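Putative type VI secretion protein (Escherichia coli, PDB 3U66) is a cytoplasmic domain of the membrane-anchored TssL (SciP) component of a type VI secretion system, where it probably serves as part of the inner-membrane complex. Local coordinates at residues Ala53-Lys58 with Asp121-Thr126; Ser60-Tyr65 with Thr126-Thr131. One frame throughout, in Å; residues are numbered along the deposited sequence.

Contact 1 of 2, residues Ala53-Lys58 with Asp121-Thr126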
loop_
_atom_site.group_PDB
_atom_site.type_symbol
_atom_site.label_atom_id
_atom_site.label_comp_id
_atom_site.label_asym_id
_atom_site.label_seq_id
_atom_site.Cartn_x
_atom_site.Cartn_y
_atom_site.Cartn_z
ATOM N N ALA A 53 -2.766 15.948 -13.549
ATOM C CA ALA A 53 -2.519 14.940 -14.578
ATOM C C ALA A 53 -3.814 14.423 -15.238
ATOM O O ALA A 53 -3.748 13.625 -16.178
ATOM C CB ALA A 53 -1.719 13.788 -13.998
ATOM N N GLY A 54 -4.965 14.877 -14.746
ATOM C CA GLY A 54 -6.265 14.521 -15.307
ATOM C C GLY A 54 -6.975 13.333 -14.695
ATOM O O GLY A 54 -8.036 12.945 -15.191
ATOM N N PHE A 55 -6.406 12.742 -13.623
ATOM C CA PHE A 55 -7.024 11.607 -12.936
ATOM C C PHE A 55 -8.251 12.046 -12.153
ATOM O O PHE A 55 -8.236 13.110 -11.520
ATOM C CB PHE A 55 -6.033 10.894 -12.000
ATOM C CG PHE A 55 -4.901 10.215 -12.723
ATOM C CD1 PHE A 55 -5.073 8.958 -13.290
ATOM C CD2 PHE A 55 -3.669 10.840 -12.860
ATOM C CE1 PHE A 55 -4.031 8.339 -13.979
ATOM C CE2 PHE A 55 -2.624 10.216 -13.543
ATOM C CZ PHE A 55 -2.816 8.970 -14.098
ATOM N N SER A 56 -9.314 11.220 -12.199
ATOM C CA SER A 56 -10.575 11.463 -11.494
ATOM C C SER A 56 -10.370 11.405 -9.968
ATOM O O SER A 56 -9.378 10.837 -9.512
ATOM C CB SER A 56 -11.619 10.429 -11.913
ATOM O OG SER A 56 -11.288 9.126 -11.457
ATOM N N GLN A 57 -11.310 11.967 -9.196
ATOM C CA GLN A 57 -11.257 11.923 -7.739
ATOM C C GLN A 57 -11.256 10.472 -7.247
ATOM O O GLN A 57 -10.502 10.135 -6.335
ATOM C CB GLN A 57 -12.428 12.698 -7.132
ATOM C CG GLN A 57 -12.029 13.544 -5.928
ATOM C CD GLN A 57 -12.153 15.022 -6.182
ATOM O OE1 GLN A 57 -12.388 15.452 -7.308
ATOM N NE2 GLN A 57 -12.026 15.819 -5.132
ATOM N N LYS A 58 -12.075 9.621 -7.885
ATOM C CA LYS A 58 -12.254 8.194 -7.617
ATOM C C LYS A 58 -10.913 7.453 -7.599
ATOM O O LYS A 58 -10.569 6.815 -6.607
ATOM C CB LYS A 58 -13.124 7.576 -8.726
ATOM C CG LYS A 58 -14.629 7.736 -8.557
ATOM C CD LYS A 58 -15.448 6.852 -9.511
ATOM C CE LYS A 58 -15.249 5.364 -9.318
ATOM N NZ LYS A 58 -15.586 4.911 -7.941
ATOM N N ASP A 121 -8.998 1.089 -14.082
ATOM C CA ASP A 121 -7.914 1.986 -14.493
ATOM C C ASP A 121 -6.560 1.299 -14.251
ATOM O O ASP A 121 -6.237 0.894 -13.124
ATOM C CB ASP A 121 -8.009 3.339 -13.760
ATOM C CG ASP A 121 -7.173 4.485 -14.326
ATOM O OD1 ASP A 121 -6.239 4.216 -15.122
ATOM O OD2 ASP A 121 -7.430 5.649 -13.945
ATOM N N VAL A 122 -5.804 1.115 -15.344
ATOM C CA VAL A 122 -4.488 0.474 -15.350
ATOM C C VAL A 122 -3.527 1.133 -14.327
ATOM O O VAL A 122 -2.818 0.421 -13.610
ATOM C CB VAL A 122 -3.919 0.331 -16.795
ATOM C CG1 VAL A 122 -3.734 1.686 -17.480
ATOM C CG2 VAL A 122 -2.629 -0.485 -16.824
ATOM N N ALA A 123 -3.592 2.478 -14.202
ATOM C CA ALA A 123 -2.803 3.265 -13.250
ATOM C C ALA A 123 -3.098 2.868 -11.792
ATOM O O ALA A 123 -2.156 2.695 -11.015
ATOM C CB ALA A 123 -3.042 4.751 -13.474
ATOM N N VAL A 124 -4.394 2.663 -11.450
ATOM C CA VAL A 124 -4.857 2.235 -10.123
ATOM C C VAL A 124 -4.300 0.837 -9.818
ATOM O O VAL A 124 -3.720 0.654 -8.750
ATOM C CB VAL A 124 -6.409 2.317 -9.999
ATOM C CG1 VAL A 124 -6.923 1.678 -8.706
ATOM C CG2 VAL A 124 -6.891 3.760 -10.112
ATOM N N LEU A 125 -4.436 -0.121 -10.769
ATOM C CA LEU A 125 -3.935 -1.501 -10.656
ATOM C C LEU A 125 -2.430 -1.540 -10.471
ATOM O O LEU A 125 -1.932 -2.439 -9.789
ATOM C CB LEU A 125 -4.293 -2.359 -11.891
ATOM C CG LEU A 125 -5.750 -2.757 -12.152
ATOM C CD1 LEU A 125 -5.818 -3.741 -13.283
ATOM C CD2 LEU A 125 -6.410 -3.358 -10.930
ATOM N N THR A 126 -1.704 -0.590 -11.110
ATOM C CA THR A 126 -0.249 -0.476 -11.019
ATOM C C THR A 126 0.129 -0.112 -9.587
ATOM O O THR A 126 0.959 -0.793 -8.983
ATOM C CB THR A 126 0.285 0.508 -12.075
ATOM O OG1 THR A 126 -0.076 0.034 -13.377
ATOM C CG2 THR A 126 1.800 0.716 -11.986
#
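In Phe55 CG is anti to the carbonyl carbon (chi1 -66°), and in Asp121 CG is anti to the backbone N (chi1 -165°); since both CB atoms point toward the other segment, these settings bring the ring and the carboxylate together. The carboxylate thereby arrives at the rim of the phenyl ring, close to the ring plane, with Asp121 OD2 4.1 Å from Phe55 CD1. Ring and carboxylate planes are 27° apart, while the two side chains as a whole cross nearly at right angles. One atom further round the same ring, Phe55 CE1 packs on the methyl of Ala123, 3.8 Å from its CB. This is a small contact, 94 Å² in all, and it is carried by van der Waals packing.

The other oxygen of the carboxylate works within its own segment. Asp121 OD1 accepts from Ala123 N at 3.3 Å, the N-H coming from above the carboxylate plane, and so Asp121 caps the first turn of helix 122-133. With an alanine here the carboxylate is gone, so Ala123 N would probably lose its capping acceptor and the Phe55 ring edge its neighbour. Further along, Val122 O accepts from both Thr126 N and Thr126 OG1, the hydroxyl at 2.8 Å. Ile6 and Ala9, from the N-terminal part of the chain, also touch Phe55.

On the other segment the chain leaves helix 32-52 through a Schellman motif, with Gly54 at positive phi, and enters helix 57-76 at the N-cap Ser56, whose OG bonds to Ser59 OG. The contact thus joins a tight helix-to-helix turn to a capped helix start, a pairing of N-terminal ends within an all-helical bundle.

Contact 2 of 2, residues Ser60-Tyr65 with Thr126-Thr131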
loop_
_atom_site.group_PDB
_atom_site.type_symbol
_atom_site.label_atom_id
_atom_site.label_comp_id
_atom_site.label_asym_id
_atom_site.label_seq_id
_atom_site.Cartn_x
_atom_site.Cartn_y
_atom_site.Cartn_z
ATOM N N SER A 60 -7.713 8.890 -7.976
ATOM C CA SER A 60 -6.770 9.624 -7.134
ATOM C C SER A 60 -6.913 9.175 -5.685
ATOM O O SER A 60 -5.908 8.827 -5.071
ATOM C CB SER A 60 -7.003 11.126 -7.245
ATOM O OG SER A 60 -6.859 11.587 -8.577
ATOM N N ASP A 61 -8.171 9.064 -5.191
ATOM C CA ASP A 61 -8.474 8.621 -3.835
ATOM C C ASP A 61 -8.075 7.184 -3.511
ATOM O O ASP A 61 -7.577 6.960 -2.418
ATOM C CB ASP A 61 -9.904 8.985 -3.412
ATOM C CG ASP A 61 -10.153 10.484 -3.238
ATOM O OD1 ASP A 61 -9.218 11.204 -2.781
ATOM O OD2 ASP A 61 -11.280 10.938 -3.537
ATOM N N ILE A 62 -8.245 6.228 -4.446
ATOM C CA ILE A 62 -7.807 4.837 -4.235
ATOM C C ILE A 62 -6.265 4.746 -4.228
ATOM O O ILE A 62 -5.686 4.114 -3.331
ATOM C CB ILE A 62 -8.542 3.752 -5.112
ATOM C CG1 ILE A 62 -7.819 2.384 -5.137
ATOM C CG2 ILE A 62 -8.750 4.202 -6.529
ATOM C CD1 ILE A 62 -7.732 1.629 -3.875
HETATM N N MSE A 63 -5.609 5.424 -5.183
HETATM C CA MSE A 63 -4.140 5.473 -5.262
HETATM C C MSE A 63 -3.512 6.067 -3.993
HETATM O O MSE A 63 -2.567 5.490 -3.452
HETATM C CB MSE A 63 -3.694 6.270 -6.486
HETATM C CG MSE A 63 -3.703 5.460 -7.768
HETATM SE SE MSE A 63 -3.654 6.642 -9.322
HETATM C CE MSE A 63 -2.390 5.905 -10.219
ATOM N N LEU A 64 -4.078 7.191 -3.501
ATOM C CA LEU A 64 -3.628 7.868 -2.289
ATOM C C LEU A 64 -3.935 7.065 -1.028
ATOM O O LEU A 64 -3.162 7.138 -0.067
ATOM C CB LEU A 64 -4.226 9.271 -2.199
ATOM C CG LEU A 64 -3.615 10.311 -3.141
ATOM C CD1 LEU A 64 -4.597 11.428 -3.421
ATOM C CD2 LEU A 64 -2.308 10.865 -2.583
ATOM N N TYR A 65 -5.052 6.300 -1.033
ATOM C CA TYR A 65 -5.467 5.446 0.076
ATOM C C TYR A 65 -4.441 4.329 0.266
ATOM O O TYR A 65 -3.918 4.167 1.370
ATOM C CB TYR A 65 -6.868 4.855 -0.175
ATOM C CG TYR A 65 -7.436 4.115 1.017
ATOM C CD1 TYR A 65 -7.250 2.747 1.169
ATOM C CD2 TYR A 65 -8.180 4.787 1.986
ATOM C CE1 TYR A 65 -7.751 2.066 2.274
ATOM C CE2 TYR A 65 -8.694 4.116 3.091
ATOM C CZ TYR A 65 -8.469 2.757 3.237
ATOM O OH TYR A 65 -8.957 2.085 4.326
ATOM N N THR A 126 -1.704 -0.590 -11.110
ATOM C CA THR A 126 -0.249 -0.476 -11.019
ATOM C C THR A 126 0.129 -0.112 -9.587
ATOM O O THR A 126 0.959 -0.793 -8.983
ATOM C CB THR A 126 0.285 0.508 -12.075
ATOM O OG1 THR A 126 -0.076 0.034 -13.377
ATOM C CG2 THR A 126 1.800 0.716 -11.986
ATOM N N CYS A 127 -0.522 0.928 -9.037
ATOM C CA CYS A 127 -0.292 1.414 -7.681
ATOM C C CYS A 127 -0.589 0.366 -6.618
ATOM O O CYS A 127 0.172 0.257 -5.658
ATOM C CB CYS A 127 -1.064 2.703 -7.442
ATOM S SG CYS A 127 -0.409 4.114 -8.364
ATOM N N LEU A 128 -1.655 -0.434 -6.819
ATOM C CA LEU A 128 -2.044 -1.521 -5.921
ATOM C C LEU A 128 -1.009 -2.663 -5.947
ATOM O O LEU A 128 -0.794 -3.329 -4.927
ATOM C CB LEU A 128 -3.459 -2.034 -6.251
ATOM C CG LEU A 128 -4.623 -1.063 -5.996
ATOM C CD1 LEU A 128 -5.908 -1.609 -6.546
ATOM C CD2 LEU A 128 -4.787 -0.737 -4.514
ATOM N N CYS A 129 -0.353 -2.863 -7.110
ATOM C CA CYS A 129 0.705 -3.858 -7.274
ATOM C C CYS A 129 1.963 -3.355 -6.589
ATOM O O CYS A 129 2.640 -4.114 -5.893
ATOM C CB CYS A 129 0.957 -4.157 -8.752
ATOM S SG CYS A 129 -0.313 -5.190 -9.520
ATOM N N ARG A 130 2.262 -2.064 -6.777
ATOM C CA ARG A 130 3.417 -1.403 -6.174
ATOM C C ARG A 130 3.288 -1.404 -4.653
ATOM O O ARG A 130 4.287 -1.652 -3.969
ATOM C CB ARG A 130 3.581 0.023 -6.730
ATOM C CG ARG A 130 5.010 0.403 -7.113
ATOM C CD ARG A 130 5.526 -0.401 -8.286
ATOM N NE ARG A 130 6.334 0.385 -9.215
ATOM C CZ ARG A 130 7.614 0.153 -9.489
ATOM N NH1 ARG A 130 8.257 -0.848 -8.894
ATOM N NH2 ARG A 130 8.265 0.918 -10.351
ATOM N N THR A 131 2.045 -1.200 -4.133
ATOM C CA THR A 131 1.726 -1.205 -2.705
ATOM C C THR A 131 2.090 -2.571 -2.097
ATOM O O THR A 131 2.726 -2.620 -1.048
ATOM C CB THR A 131 0.261 -0.777 -2.484
ATOM O OG1 THR A 131 0.080 0.548 -2.992
ATOM C CG2 THR A 131 -0.165 -0.829 -1.025
#
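Met63, a selenomethionine, reaches across to Cys127 where helices 57-76 and 122-133 pack inside the helical bundle of this DotU-family domain; Met63 CA and Cys127 CA, 6.1 Å apart, are the nearest CA pair between the segments. From CB, which points neither at nor away from the other helix, the chain turns to CG, anti to the carbonyl carbon (chi1 -82°). CG is the first atom to make contact, lying 3.8 Å from Cys127 CB and 3.6 Å from Cys127 SG. SE comes next and carries the chain on to a bend at chi3 (131°), beyond which the terminal CE swings back to Cys127 SG. The sulfur therefore faces two carbons of one side chain, CG and CE. Ala9 and Phe13 of helix 7-24 and Leu50 of helix 32-52 also border Met63.

Beside this pair, Ile62 CD1 meets Leu128 CD2 at 3.8 Å, methyl against methyl, with the two side chains crossing at about a right angle. All four touching residues are buried, so the evidence is of apolar core packing, 170 Å² in total. Helix 103-115 closes in here as well, Arg110 against Ile62 and Ile111 against Leu128. The carbonyl O of Cys127 takes two donors from Thr131, one turn further on, from opposite faces of its plane: the backbone N, and OG1 at 2.7 Å.

Overall arrangement
Contacts 1 and 2 are successive levels of one interface between helices 57-76 and 122-133, their centres 8 Å apart. Thr126 belongs to both. Contact 1 lies at the starts of the helices and contact 2 deeper: the centre of contact 1 is about 15 Å from the centre of the chain, that of contact 2 about 7 Å. They pack directly on each other: Val124 CG1 is 3.7 Å from Ile62 CG1, and Phe55 CB is 3.6 Å from Ser60 OG, whose hydroxyl also bonds to Ser56 O. Met63 touches Ala123 too, and Ala9 of helix 7-24 borders both levels through Phe55, Ala123 and Met63. Burial rises inward: contact 1 is partly buried, while all the touching residues of contact 2 are buried.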